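Local coordinates for protein RMD9, mitochondrial (Saccharomyces cerevisiae S288C, PDB 7A9X) that binds a dodecameric RNA motif in the 3'-UTRs of yeast mitochondrial mRNAs and takes part in the processing or stability of these transcripts, at residues Ser448-Asn453 and Gln493-Glu498; Ser38-Glu43 and Arg98-Phe103; Lys295-Ala300 and Lys332-Phe337. All coordinates share one frame; numbering follows the deposited sequence.

Interaction 1 (Ser448-Asn453 and Gln493-Glu498); sequences SIDNTN and QSKRDE
A surface salt-bridge network of D450, K495 and E498 joins the loop after helix 436-445, in the part of the chain assigned to PPR8, to helix 489-502. The contact is narrow: only D450 and K495 meet across the two segments, burying 76 Å² in all. They approach from opposite directions, K495 NZ lying 3.3 Å from D450 OD2 in a salt bridge whose hydrogen bond is weak. The methylene before the ammonium sits against the other oxygen, K495 CE being 3.2 Å from D450 OD1. That oxygen accepts a hydrogen bond from W491 NE1, one turn earlier on the same helix, so the two carboxylate oxygens have different polar partners. The lysine chain bends at chi2 (-55°) and runs extended from there, which carries NZ out to the loop while keeping it 3.4 Å from E498 OE2, a second weak bond. A methionine in place of K495 would probably leave D450 OD2 without its charged mate and two like charges, D450 OD2 and E498 OE1 at 6.2 Å, uncompensated. With both ammonium bonds long and D450 and E498 exposed, the link is likely to be mainly electrostatic, while the indole N-H gives the aspartate a separate hold on the helix.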
ATOM      1  N   SER A 448      -7.218  10.053  23.960  1.00 75.16           N
ATOM      2  CA  SER A 448      -8.514  10.519  23.493  1.00 75.62           C
ATOM      3  C   SER A 448      -9.585  10.531  24.574  1.00 84.68           C
ATOM      4  O   SER A 448     -10.715  10.942  24.292  1.00 76.47           O
ATOM      5  CB  SER A 448      -9.002   9.654  22.320  1.00 72.80           C
ATOM      6  OG  SER A 448      -8.165   9.814  21.182  1.00 76.22           O
ATOM      7  N   ILE A 449      -9.269  10.091  25.789  1.00 87.97           N
ATOM      8  CA  ILE A 449     -10.232  10.075  26.880  1.00 87.76           C
ATOM      9  C   ILE A 449      -9.650  10.838  28.058  1.00 90.44           C
ATOM     10  O   ILE A 449      -8.429  10.954  28.214  1.00 98.18           O
ATOM     11  CB  ILE A 449     -10.611   8.639  27.304  1.00 84.47           C
ATOM     12  CG1 ILE A 449      -9.370   7.881  27.786  1.00 80.84           C
ATOM     13  CG2 ILE A 449     -11.304   7.908  26.160  1.00 75.36           C
ATOM     14  CD1 ILE A 449      -9.677   6.524  28.384  1.00 79.69           C
ATOM     15  N   ASP A 450     -10.541  11.370  28.891  1.00 91.45           N
ATOM     16  CA  ASP A 450     -10.130  12.010  30.130  1.00 90.59           C
ATOM     17  C   ASP A 450     -10.201  11.075  31.326  1.00 89.19           C
ATOM     18  O   ASP A 450      -9.482  11.291  32.308  1.00 89.95           O
ATOM     19  CB  ASP A 450     -10.992  13.248  30.398  1.00 94.33           C
ATOM     20  CG  ASP A 450     -10.900  14.269  29.285  1.00 99.53           C
ATOM     21  OD1 ASP A 450     -10.121  14.036  28.337  1.00100.61           O
ATOM     22  OD2 ASP A 450     -11.604  15.297  29.354  1.00101.20           O
ATOM     23  N   ASN A 451     -11.029  10.032  31.252  1.00 93.45           N
ATOM     24  CA  ASN A 451     -11.234   9.100  32.360  1.00102.37           C
ATOM     25  C   ASN A 451     -10.091   8.082  32.395  1.00102.29           C
ATOM     26  O   ASN A 451     -10.240   6.902  32.069  1.00102.01           O
ATOM     27  CB  ASN A 451     -12.592   8.426  32.233  1.00110.80           C
ATOM     28  CG  ASN A 451     -12.917   7.542  33.416  1.00124.47           C
ATOM     29  OD1 ASN A 451     -12.346   7.695  34.495  1.00134.50           O
ATOM     30  ND2 ASN A 451     -13.840   6.608  33.219  1.00126.49           N
ATOM     31  N   THR A 452      -8.922   8.572  32.800  1.00100.17           N
ATOM     32  CA  THR A 452      -7.753   7.727  33.001  1.00100.18           C
ATOM     33  C   THR A 452      -6.771   8.482  33.883  1.00101.88           C
ATOM     34  O   THR A 452      -6.911   9.685  34.115  1.00101.01           O
ATOM     35  CB  THR A 452      -7.105   7.323  31.670  1.00100.86           C
ATOM     36  OG1 THR A 452      -5.926   6.550  31.926  1.00105.02           O
ATOM     37  CG2 THR A 452      -6.735   8.551  30.855  1.00 95.08           C
ATOM     38  N   ASN A 453      -5.769   7.757  34.374  1.00106.94           N
ATOM     39  CA  ASN A 453      -4.771   8.308  35.277  1.00115.18           C
ATOM     40  C   ASN A 453      -3.377   7.970  34.766  1.00115.70           C
ATOM     41  O   ASN A 453      -3.207   7.205  33.812  1.00111.95           O
ATOM     42  CB  ASN A 453      -4.966   7.784  36.708  1.00118.91           C
ATOM     43  CG  ASN A 453      -5.163   6.278  36.758  1.00124.31           C
ATOM     44  OD1 ASN A 453      -4.741   5.551  35.858  1.00125.46           O
ATOM     45  ND2 ASN A 453      -5.811   5.802  37.815  1.00129.32           N
ATOM     46  N   GLN A 493      -1.931  19.366  25.346  1.00 87.79           N
ATOM     47  CA  GLN A 493      -2.095  20.459  24.395  1.00 88.52           C
ATOM     48  C   GLN A 493      -3.549  20.612  23.970  1.00 89.12           C
ATOM     49  O   GLN A 493      -4.027  21.738  23.791  1.00 88.10           O
ATOM     50  CB  GLN A 493      -1.202  20.233  23.173  1.00 86.39           C
ATOM     51  CG  GLN A 493      -1.243  21.360  22.143  1.00 83.10           C
ATOM     52  CD  GLN A 493      -0.581  22.634  22.638  1.00 92.98           C
ATOM     53  OE1 GLN A 493       0.530  22.604  23.166  1.00 95.20           O
ATOM     54  NE2 GLN A 493      -1.263  23.763  22.470  1.00 91.65           N
ATOM     55  N   SER A 494      -4.269  19.498  23.817  1.00 86.80           N
ATOM     56  CA  SER A 494      -5.673  19.568  23.425  1.00 88.66           C
ATOM     57  C   SER A 494      -6.507  20.274  24.487  1.00 86.37           C
ATOM     58  O   SER A 494      -7.286  21.183  24.174  1.00 89.70           O
ATOM     59  CB  SER A 494      -6.217  18.165  23.159  1.00 94.84           C
ATOM     60  OG  SER A 494      -7.619  18.201  22.954  1.00103.65           O
ATOM     61  N   LYS A 495      -6.359  19.873  25.751  1.00 85.73           N
ATOM     62  CA  LYS A 495      -7.147  20.497  26.809  1.00 95.04           C
ATOM     63  C   LYS A 495      -6.719  21.939  27.049  1.00 96.51           C
ATOM     64  O   LYS A 495      -7.546  22.771  27.440  1.00 98.60           O
ATOM     65  CB  LYS A 495      -7.043  19.683  28.098  1.00100.61           C
ATOM     66  CG  LYS A 495      -7.657  18.296  27.994  1.00106.92           C
ATOM     67  CD  LYS A 495      -9.103  18.370  27.525  1.00114.54           C
ATOM     68  CE  LYS A 495      -9.644  16.991  27.181  1.00120.44           C
ATOM     69  NZ  LYS A 495     -11.033  17.055  26.647  1.00125.22           N
ATOM     70  N   ARG A 496      -5.445  22.254  26.813  1.00 96.68           N
ATOM     71  CA  ARG A 496      -4.989  23.635  26.932  1.00 94.86           C
ATOM     72  C   ARG A 496      -5.624  24.514  25.861  1.00 94.62           C
ATOM     73  O   ARG A 496      -6.090  25.623  26.148  1.00 93.87           O
ATOM     74  CB  ARG A 496      -3.463  23.693  26.846  1.00 94.62           C
ATOM     75  CG  ARG A 496      -2.894  25.100  26.776  1.00 96.59           C
ATOM     76  CD  ARG A 496      -2.998  25.821  28.116  1.00 98.41           C
ATOM     77  NE  ARG A 496      -2.111  25.240  29.121  1.00102.65           N
ATOM     78  CZ  ARG A 496      -0.813  25.513  29.220  1.00108.30           C
ATOM     79  NH1 ARG A 496      -0.246  26.358  28.370  1.00112.59           N
ATOM     80  NH2 ARG A 496      -0.079  24.938  30.164  1.00108.70           N
ATOM     81  N   ASP A 497      -5.654  24.029  24.615  1.00 91.55           N
ATOM     82  CA  ASP A 497      -6.244  24.803  23.528  1.00 92.58           C
ATOM     83  C   ASP A 497      -7.748  24.976  23.693  1.00 95.36           C
ATOM     84  O   ASP A 497      -8.308  25.951  23.181  1.00 95.97           O
ATOM     85  CB  ASP A 497      -5.938  24.144  22.181  1.00 86.07           C
ATOM     86  CG  ASP A 497      -4.453  24.112  21.875  1.00 97.46           C
ATOM     87  OD1 ASP A 497      -3.718  24.963  22.419  1.00104.73           O
ATOM     88  OD2 ASP A 497      -4.021  23.242  21.093  1.00100.00           O
ATOM     89  N   GLU A 498      -8.411  24.056  24.395  1.00 98.99           N
ATOM     90  CA  GLU A 498      -9.839  24.216  24.654  1.00110.27           C
ATOM     91  C   GLU A 498     -10.099  25.400  25.574  1.00115.08           C
ATOM     92  O   GLU A 498     -10.998  26.210  25.319  1.00113.11           O
ATOM     93  CB  GLU A 498     -10.413  22.935  25.257  1.00117.41           C
ATOM     94  CG  GLU A 498     -10.469  21.763  24.303  1.00123.95           C
ATOM     95  CD  GLU A 498     -11.042  20.521  24.954  1.00130.52           C
ATOM     96  OE1 GLU A 498     -11.319  20.562  26.171  1.00134.45           O
ATOM     97  OE2 GLU A 498     -11.216  19.507  24.248  1.00130.32           O
TER

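Interaction 2 (Ser38-Glu43 and Arg98-Phe103)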
ATOM      1  N   SER A  38      32.595 -12.820 -29.478  1.00177.89           N
ATOM      2  CA  SER A  38      32.353 -13.186 -28.085  1.00185.69           C
ATOM      3  C   SER A  38      33.434 -12.670 -27.139  1.00188.96           C
ATOM      4  O   SER A  38      34.174 -13.472 -26.556  1.00197.79           O
ATOM      5  CB  SER A  38      32.232 -14.706 -27.956  1.00196.12           C
ATOM      6  OG  SER A  38      33.481 -15.344 -28.162  1.00206.71           O
ATOM      7  N   PRO A  39      33.565 -11.347 -26.955  1.00163.26           N
ATOM      8  CA  PRO A  39      34.460 -10.844 -25.902  1.00149.56           C
ATOM      9  C   PRO A  39      33.802 -10.922 -24.534  1.00143.28           C
ATOM     10  O   PRO A  39      34.445 -11.272 -23.540  1.00139.92           O
ATOM     11  CB  PRO A  39      34.725  -9.390 -26.321  1.00143.61           C
ATOM     12  CG  PRO A  39      34.193  -9.269 -27.730  1.00148.35           C
ATOM     13  CD  PRO A  39      33.073 -10.252 -27.804  1.00154.52           C
ATOM     14  N   TRP A  40      32.512 -10.589 -24.482  1.00138.88           N
ATOM     15  CA  TRP A  40      31.697 -10.680 -23.272  1.00136.35           C
ATOM     16  C   TRP A  40      30.886 -11.969 -23.236  1.00138.57           C
ATOM     17  O   TRP A  40      29.734 -11.967 -22.795  1.00131.98           O
ATOM     18  CB  TRP A  40      30.763  -9.476 -23.167  1.00129.43           C
ATOM     19  CG  TRP A  40      31.431  -8.153 -22.919  1.00128.17           C
ATOM     20  CD1 TRP A  40      31.683  -7.581 -21.707  1.00125.34           C
ATOM     21  CD2 TRP A  40      31.901  -7.223 -23.907  1.00131.30           C
ATOM     22  NE1 TRP A  40      32.289  -6.360 -21.875  1.00129.32           N
ATOM     23  CE2 TRP A  40      32.435  -6.117 -23.215  1.00132.87           C
ATOM     24  CE3 TRP A  40      31.929  -7.222 -25.306  1.00134.59           C
ATOM     25  CZ2 TRP A  40      32.992  -5.021 -23.874  1.00137.83           C
ATOM     26  CZ3 TRP A  40      32.481  -6.130 -25.958  1.00139.05           C
ATOM     27  CH2 TRP A  40      33.005  -5.046 -25.241  1.00140.42           C
ATOM     28  N   ARG A  41      31.457 -13.087 -23.691  1.00146.59           N
ATOM     29  CA  ARG A  41      30.664 -14.304 -23.850  1.00147.87           C
ATOM     30  C   ARG A  41      30.176 -14.839 -22.510  1.00145.74           C
ATOM     31  O   ARG A  41      28.986 -15.137 -22.349  1.00142.76           O
ATOM     32  CB  ARG A  41      31.468 -15.375 -24.581  1.00152.67           C
ATOM     33  CG  ARG A  41      30.645 -16.609 -24.902  1.00153.62           C
ATOM     34  CD  ARG A  41      31.451 -17.642 -25.656  1.00160.36           C
ATOM     35  NE  ARG A  41      30.673 -18.848 -25.917  1.00161.95           N
ATOM     36  CZ  ARG A  41      31.150 -19.926 -26.530  1.00168.45           C
ATOM     37  NH1 ARG A  41      30.369 -20.980 -26.725  1.00169.02           N
ATOM     38  NH2 ARG A  41      32.408 -19.950 -26.948  1.00173.02           N
ATOM     39  N   HIS A  42      31.080 -14.984 -21.537  1.00145.35           N
ATOM     40  CA  HIS A  42      30.695 -15.571 -20.257  1.00141.75           C
ATOM     41  C   HIS A  42      29.695 -14.690 -19.520  1.00135.12           C
ATOM     42  O   HIS A  42      28.776 -15.196 -18.866  1.00132.28           O
ATOM     43  CB  HIS A  42      31.931 -15.818 -19.392  1.00146.46           C
ATOM     44  CG  HIS A  42      31.611 -16.264 -17.997  1.00151.58           C
ATOM     45  ND1 HIS A  42      31.724 -15.431 -16.906  1.00152.43           N
ATOM     46  CD2 HIS A  42      31.169 -17.451 -17.520  1.00152.91           C
ATOM     47  CE1 HIS A  42      31.373 -16.087 -15.814  1.00151.00           C
ATOM     48  NE2 HIS A  42      31.031 -17.315 -16.159  1.00151.19           N
ATOM     49  N   GLU A  43      29.855 -13.368 -19.614  1.00129.42           N
ATOM     50  CA  GLU A  43      28.914 -12.471 -18.951  1.00120.13           C
ATOM     51  C   GLU A  43      27.559 -12.483 -19.647  1.00113.42           C
ATOM     52  O   GLU A  43      26.518 -12.385 -18.988  1.00101.83           O
ATOM     53  CB  GLU A  43      29.485 -11.057 -18.901  1.00118.18           C
ATOM     54  CG  GLU A  43      30.778 -10.952 -18.122  1.00122.08           C
ATOM     55  CD  GLU A  43      31.312  -9.539 -18.074  1.00130.03           C
ATOM     56  OE1 GLU A  43      30.614  -8.625 -18.563  1.00131.28           O
ATOM     57  OE2 GLU A  43      32.428  -9.341 -17.548  1.00136.86           O
ATOM     58  N   ARG A  98      26.342  -3.556 -20.903  1.00110.63           N
ATOM     59  CA  ARG A  98      25.796  -2.460 -21.695  1.00113.50           C
ATOM     60  C   ARG A  98      26.812  -1.904 -22.683  1.00125.76           C
ATOM     61  O   ARG A  98      26.421  -1.220 -23.635  1.00133.67           O
ATOM     62  CB  ARG A  98      25.281  -1.346 -20.783  1.00108.06           C
ATOM     63  CG  ARG A  98      26.314  -0.760 -19.834  1.00107.29           C
ATOM     64  CD  ARG A  98      25.748   0.465 -19.131  1.00106.71           C
ATOM     65  NE  ARG A  98      26.594   0.931 -18.037  1.00116.67           N
ATOM     66  CZ  ARG A  98      26.315   1.988 -17.279  1.00124.01           C
ATOM     67  NH1 ARG A  98      27.138   2.343 -16.302  1.00127.41           N
ATOM     68  NH2 ARG A  98      25.213   2.690 -17.501  1.00125.59           N
ATOM     69  N   GLU A  99      28.102  -2.180 -22.480  1.00128.40           N
ATOM     70  CA  GLU A  99      29.121  -1.807 -23.452  1.00130.81           C
ATOM     71  C   GLU A  99      29.232  -2.814 -24.590  1.00133.35           C
ATOM     72  O   GLU A  99      29.806  -2.490 -25.635  1.00136.05           O
ATOM     73  CB  GLU A  99      30.479  -1.665 -22.763  1.00132.04           C
ATOM     74  CG  GLU A  99      30.509  -0.604 -21.678  1.00132.79           C
ATOM     75  CD  GLU A  99      30.278   0.791 -22.221  1.00138.00           C
ATOM     76  OE1 GLU A  99      30.678   1.058 -23.376  1.00143.35           O
ATOM     77  OE2 GLU A  99      29.693   1.621 -21.494  1.00137.04           O
ATOM     78  N   SER A 100      28.700  -4.018 -24.407  1.00130.22           N
ATOM     79  CA  SER A 100      28.768  -5.029 -25.448  1.00130.71           C
ATOM     80  C   SER A 100      27.749  -4.726 -26.546  1.00128.67           C
ATOM     81  O   SER A 100      26.643  -4.256 -26.260  1.00123.66           O
ATOM     82  CB  SER A 100      28.506  -6.414 -24.863  1.00129.87           C
ATOM     83  OG  SER A 100      28.418  -7.390 -25.885  1.00132.87           O
ATOM     84  N   PRO A 101      28.094  -4.975 -27.812  1.00135.07           N
ATOM     85  CA  PRO A 101      27.106  -4.806 -28.885  1.00134.77           C
ATOM     86  C   PRO A 101      26.085  -5.926 -28.954  1.00132.61           C
ATOM     87  O   PRO A 101      24.978  -5.699 -29.459  1.00135.99           O
ATOM     88  CB  PRO A 101      27.970  -4.769 -30.154  1.00137.52           C
ATOM     89  CG  PRO A 101      29.159  -5.602 -29.799  1.00139.15           C
ATOM     90  CD  PRO A 101      29.417  -5.365 -28.332  1.00138.72           C
ATOM     91  N   ASP A 102      26.414  -7.121 -28.465  1.00124.28           N
ATOM     92  CA  ASP A 102      25.488  -8.245 -28.453  1.00116.00           C
ATOM     93  C   ASP A 102      24.449  -8.145 -27.343  1.00111.44           C
ATOM     94  O   ASP A 102      23.707  -9.108 -27.114  1.00105.36           O
ATOM     95  CB  ASP A 102      26.258  -9.561 -28.324  1.00115.45           C
ATOM     96  CG  ASP A 102      27.172  -9.816 -29.503  1.00125.45           C
ATOM     97  OD1 ASP A 102      27.158  -9.005 -30.452  1.00129.37           O
ATOM     98  OD2 ASP A 102      27.905 -10.827 -29.480  1.00130.42           O
ATOM     99  N   PHE A 103      24.387  -7.013 -26.645  1.00110.82           N
ATOM    100  CA  PHE A 103      23.376  -6.786 -25.615  1.00107.46           C
ATOM    101  C   PHE A 103      22.116  -6.229 -26.279  1.00101.85           C
ATOM    102  O   PHE A 103      21.764  -5.054 -26.160  1.00 99.68           O
ATOM    103  CB  PHE A 103      23.918  -5.858 -24.536  1.00109.17           C
ATOM    104  CG  PHE A 103      23.305  -6.076 -23.187  1.00104.03           C
ATOM    105  CD1 PHE A 103      23.357  -7.320 -22.584  1.00103.98           C
ATOM    106  CD2 PHE A 103      22.686  -5.036 -22.517  1.00100.62           C
ATOM    107  CE1 PHE A 103      22.794  -7.526 -21.341  1.00102.77           C
ATOM    108  CE2 PHE A 103      22.123  -5.234 -21.274  1.00 98.92           C
ATOM    109  CZ  PHE A 103      22.176  -6.480 -20.684  1.00100.25           C
TER
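With CG anti to the carbonyl carbon (chi1 -68°) and the ring turned broadside to the CA-CB-CG plane (chi2 -92°), W40 lays one face of its indole over S100. The backbone of S100 sets CB against the ring, 3.4 Å above the indole plane and offset toward the rim, 3.5 Å from W40 CE3. With OG anti to the backbone N (chi1 173°), the hydroxyl lies beside the same ring atom, S100 OG being 3.6 Å from W40 CE3, and faces D102 N. At the far end of the six-membered ring, W40 CZ3 meets P101 CD at 4.0 Å, the two side chains crossing at about a right angle, and W40 CH2 approaches E99 O at 4.1 Å. No hydrogen bond spans the segments, so the 178 Å² buried here comes from packing alone. W40 is the N-cap residue of helix 41-48, and it packs on the loop linking helix 78-97 to helix 105-128. That loop holds a type I beta turn from S100 to F103, reinforced by an ST turn in which D102 N donates to S100 OG over 3.3 Å. The serine thus offers its carbon to the indole while its oxygen braces the turn. The tryptophan also touches S96 and L97 at the end of helix 78-97, and E43 OE1, hydrogen-bonded to S96 OG, lies in plane at the indole edge.

Interaction 3 (Lys295-Ala300 and Lys332-Phe337)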
ATOM      1  N   LYS A 295     -17.726   5.949 -12.234  1.00 83.21           N
ATOM      2  CA  LYS A 295     -18.531   6.807 -11.377  1.00 81.30           C
ATOM      3  C   LYS A 295     -19.984   6.358 -11.334  1.00 76.94           C
ATOM      4  O   LYS A 295     -20.692   6.692 -10.377  1.00 79.57           O
ATOM      5  CB  LYS A 295     -18.434   8.264 -11.842  1.00 84.63           C
ATOM      6  CG  LYS A 295     -17.748   9.180 -10.841  1.00 85.34           C
ATOM      7  CD  LYS A 295     -16.403   8.616 -10.413  1.00 83.86           C
ATOM      8  CE  LYS A 295     -15.749   9.491  -9.357  1.00 86.31           C
ATOM      9  NZ  LYS A 295     -14.393   8.995  -8.989  1.00 88.11           N
ATOM     10  N   ASN A 296     -20.448   5.621 -12.342  1.00 76.93           N
ATOM     11  CA  ASN A 296     -21.782   5.025 -12.308  1.00 80.20           C
ATOM     12  C   ASN A 296     -21.726   3.800 -11.406  1.00 80.28           C
ATOM     13  O   ASN A 296     -21.224   2.743 -11.796  1.00 81.16           O
ATOM     14  CB  ASN A 296     -22.257   4.666 -13.709  1.00 87.02           C
ATOM     15  CG  ASN A 296     -23.579   3.920 -13.694  1.00 96.63           C
ATOM     16  OD1 ASN A 296     -23.746   2.916 -14.380  1.00 91.51           O
ATOM     17  ND2 ASN A 296     -24.525   4.408 -12.898  1.00112.08           N
ATOM     18  N   LEU A 297     -22.239   3.948 -10.185  1.00 84.22           N
ATOM     19  CA  LEU A 297     -22.125   2.892  -9.188  1.00 81.03           C
ATOM     20  C   LEU A 297     -22.938   1.659  -9.561  1.00 81.49           C
ATOM     21  O   LEU A 297     -22.616   0.551  -9.118  1.00 90.51           O
ATOM     22  CB  LEU A 297     -22.560   3.424  -7.824  1.00 82.31           C
ATOM     23  CG  LEU A 297     -21.663   4.525  -7.258  1.00 85.85           C
ATOM     24  CD1 LEU A 297     -22.246   5.094  -5.975  1.00 86.65           C
ATOM     25  CD2 LEU A 297     -20.263   3.986  -7.019  1.00 81.77           C
ATOM     26  N   THR A 298     -23.992   1.825 -10.362  1.00 79.92           N
ATOM     27  CA  THR A 298     -24.789   0.671 -10.769  1.00 84.35           C
ATOM     28  C   THR A 298     -24.008  -0.230 -11.718  1.00 82.60           C
ATOM     29  O   THR A 298     -24.110  -1.460 -11.640  1.00 79.83           O
ATOM     30  CB  THR A 298     -26.092   1.135 -11.417  1.00 90.84           C
ATOM     31  OG1 THR A 298     -25.796   2.042 -12.486  1.00103.94           O
ATOM     32  CG2 THR A 298     -26.981   1.836 -10.395  1.00 82.10           C
ATOM     33  N   LEU A 299     -23.226   0.362 -12.623  1.00 84.73           N
ATOM     34  CA  LEU A 299     -22.362  -0.432 -13.491  1.00 80.34           C
ATOM     35  C   LEU A 299     -21.204  -1.038 -12.707  1.00 83.09           C
ATOM     36  O   LEU A 299     -20.784  -2.169 -12.980  1.00 79.28           O
ATOM     37  CB  LEU A 299     -21.841   0.430 -14.639  1.00 76.58           C
ATOM     38  CG  LEU A 299     -20.859  -0.215 -15.614  1.00 83.04           C
ATOM     39  CD1 LEU A 299     -21.481  -1.428 -16.281  1.00 90.81           C
ATOM     40  CD2 LEU A 299     -20.421   0.798 -16.652  1.00 82.32           C
ATOM     41  N   ALA A 300     -20.677  -0.300 -11.730  1.00 80.78           N
ATOM     42  CA  ALA A 300     -19.577  -0.819 -10.927  1.00 77.22           C
ATOM     43  C   ALA A 300     -20.021  -2.015 -10.093  1.00 80.99           C
ATOM     44  O   ALA A 300     -19.282  -3.001  -9.970  1.00 70.13           O
ATOM     45  CB  ALA A 300     -19.021   0.287 -10.032  1.00 71.82           C
ATOM     46  N   LYS A 332     -18.788   8.569  -1.004  1.00 79.02           N
ATOM     47  CA  LYS A 332     -18.731   9.954  -1.463  1.00 83.47           C
ATOM     48  C   LYS A 332     -19.982  10.349  -2.239  1.00 82.95           C
ATOM     49  O   LYS A 332     -20.440  11.492  -2.131  1.00 82.69           O
ATOM     50  CB  LYS A 332     -17.486  10.175  -2.322  1.00 89.08           C
ATOM     51  CG  LYS A 332     -16.181  10.019  -1.560  1.00100.89           C
ATOM     52  CD  LYS A 332     -14.995   9.925  -2.504  1.00112.26           C
ATOM     53  CE  LYS A 332     -13.730   9.541  -1.752  1.00117.93           C
ATOM     54  NZ  LYS A 332     -12.588   9.282  -2.671  1.00117.36           N
ATOM     55  N   ALA A 333     -20.558   9.424  -3.003  1.00 81.08           N
ATOM     56  CA  ALA A 333     -21.660   9.769  -3.890  1.00 84.01           C
ATOM     57  C   ALA A 333     -23.033   9.581  -3.261  1.00 93.28           C
ATOM     58  O   ALA A 333     -23.956  10.345  -3.572  1.00 95.02           O
ATOM     59  CB  ALA A 333     -21.578   8.943  -5.174  1.00 72.19           C
ATOM     60  N   GLN A 334     -23.193   8.592  -2.383  1.00 92.22           N
ATOM     61  CA  GLN A 334     -24.503   8.227  -1.869  1.00 88.03           C
ATOM     62  C   GLN A 334     -24.693   8.483  -0.382  1.00 89.11           C
ATOM     63  O   GLN A 334     -25.843   8.614   0.052  1.00 91.94           O
ATOM     64  CB  GLN A 334     -24.793   6.743  -2.146  1.00 77.95           C
ATOM     65  CG  GLN A 334     -24.854   6.393  -3.621  1.00 76.38           C
ATOM     66  CD  GLN A 334     -25.185   4.935  -3.849  1.00 87.52           C
ATOM     67  OE1 GLN A 334     -25.178   4.137  -2.913  1.00 93.80           O
ATOM     68  NE2 GLN A 334     -25.482   4.577  -5.093  1.00 94.50           N
ATOM     69  N   ASN A 335     -23.616   8.550   0.405  1.00 91.04           N
ATOM     70  CA  ASN A 335     -23.706   8.730   1.856  1.00 93.81           C
ATOM     71  C   ASN A 335     -24.556   7.633   2.497  1.00 89.06           C
ATOM     72  O   ASN A 335     -25.175   7.833   3.544  1.00 92.22           O
ATOM     73  CB  ASN A 335     -24.250  10.122   2.201  1.00103.99           C
ATOM     74  CG  ASN A 335     -24.037  10.492   3.654  1.00107.46           C
ATOM     75  OD1 ASN A 335     -22.905  10.664   4.103  1.00105.61           O
ATOM     76  ND2 ASN A 335     -25.131  10.632   4.395  1.00106.74           N
ATOM     77  N   ASP A 336     -24.588   6.463   1.869  1.00 82.69           N
ATOM     78  CA  ASP A 336     -25.426   5.343   2.287  1.00 80.06           C
ATOM     79  C   ASP A 336     -24.521   4.304   2.945  1.00 82.49           C
ATOM     80  O   ASP A 336     -23.844   3.534   2.258  1.00 79.69           O
ATOM     81  CB  ASP A 336     -26.180   4.766   1.091  1.00 78.91           C
ATOM     82  CG  ASP A 336     -27.088   3.608   1.464  1.00 89.29           C
ATOM     83  OD1 ASP A 336     -27.197   3.287   2.667  1.00 93.28           O
ATOM     84  OD2 ASP A 336     -27.697   3.018   0.548  1.00 92.82           O
ATOM     85  N   PHE A 337     -24.520   4.279   4.280  1.00 69.77           N
ATOM     86  CA  PHE A 337     -23.654   3.344   4.988  1.00 70.79           C
ATOM     87  C   PHE A 337     -24.093   1.903   4.771  1.00 74.22           C
ATOM     88  O   PHE A 337     -23.251   1.000   4.689  1.00 73.40           O
ATOM     89  CB  PHE A 337     -23.622   3.662   6.481  1.00 70.88           C
ATOM     90  CG  PHE A 337     -22.850   2.658   7.281  1.00 72.52           C
ATOM     91  CD1 PHE A 337     -21.465   2.675   7.283  1.00 70.96           C
ATOM     92  CD2 PHE A 337     -23.507   1.678   8.009  1.00 75.93           C
ATOM     93  CE1 PHE A 337     -20.747   1.744   8.006  1.00 69.79           C
ATOM     94  CE2 PHE A 337     -22.797   0.743   8.734  1.00 72.26           C
ATOM     95  CZ  PHE A 337     -21.413   0.776   8.734  1.00 72.92           C
TER
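A333 is the first residue of segment 332-337 to touch the other segment: its CB lies 4.0 Å from L297 CD1, an apolar contact in the last turn of helix 320-334. Q334 follows and contributes more. Its extended chain (chi2 -178°) comes at L297 from the opposite direction and runs past the same methyl, with L297 CD1 3.7 Å from Q334 CG, 3.6 Å from Q334 CD and 3.4 Å from Q334 NE2. The other end of the amide is used within its own repeat, where Q334 OE1 is hydrogen-bonded to H339 ND1. This is packing between neighbouring pentatricopeptide repeats: L297 opens helix 297-308 in the range assigned to PPR4, whereas helices 320-334 and 337-351 fill the range assigned to PPR5. L297 is presented by a capped helix start, since N296 OD1 accepts from L299 N over 3.1 Å, the donor standing well above the carbonyl plane. The buried leucine also rests on N329 and I330 of helix 320-334. N335 departs from helical backbone angles with a positive phi (57°). D336 then takes the N-cap position, with OD1 weakly bonded to H339 N, and F337 begins helix 337-351.

In the fold
From the N terminus the contacts come in series, none nested in or crossing another. Interaction 2 closes first, bringing the start of helix 41-48 back to the loop after helix 78-97 across 54 intervening residues. Interaction 3 follows, closing a 31-residue connection between the ranges assigned to PPR4 and PPR5. Interaction 1 comes last, tying the loop before helix 454-470 to helix 489-502 with 39 residues between. Each spans a few helices of a chain that has helices and loops but no strands. Interactions 1 and 2 lie on opposite sides of the chain's centre, their own centres 68 Å apart; interaction 3 is 38 Å from interaction 1 and 56 Å from interaction 2, centre to centre.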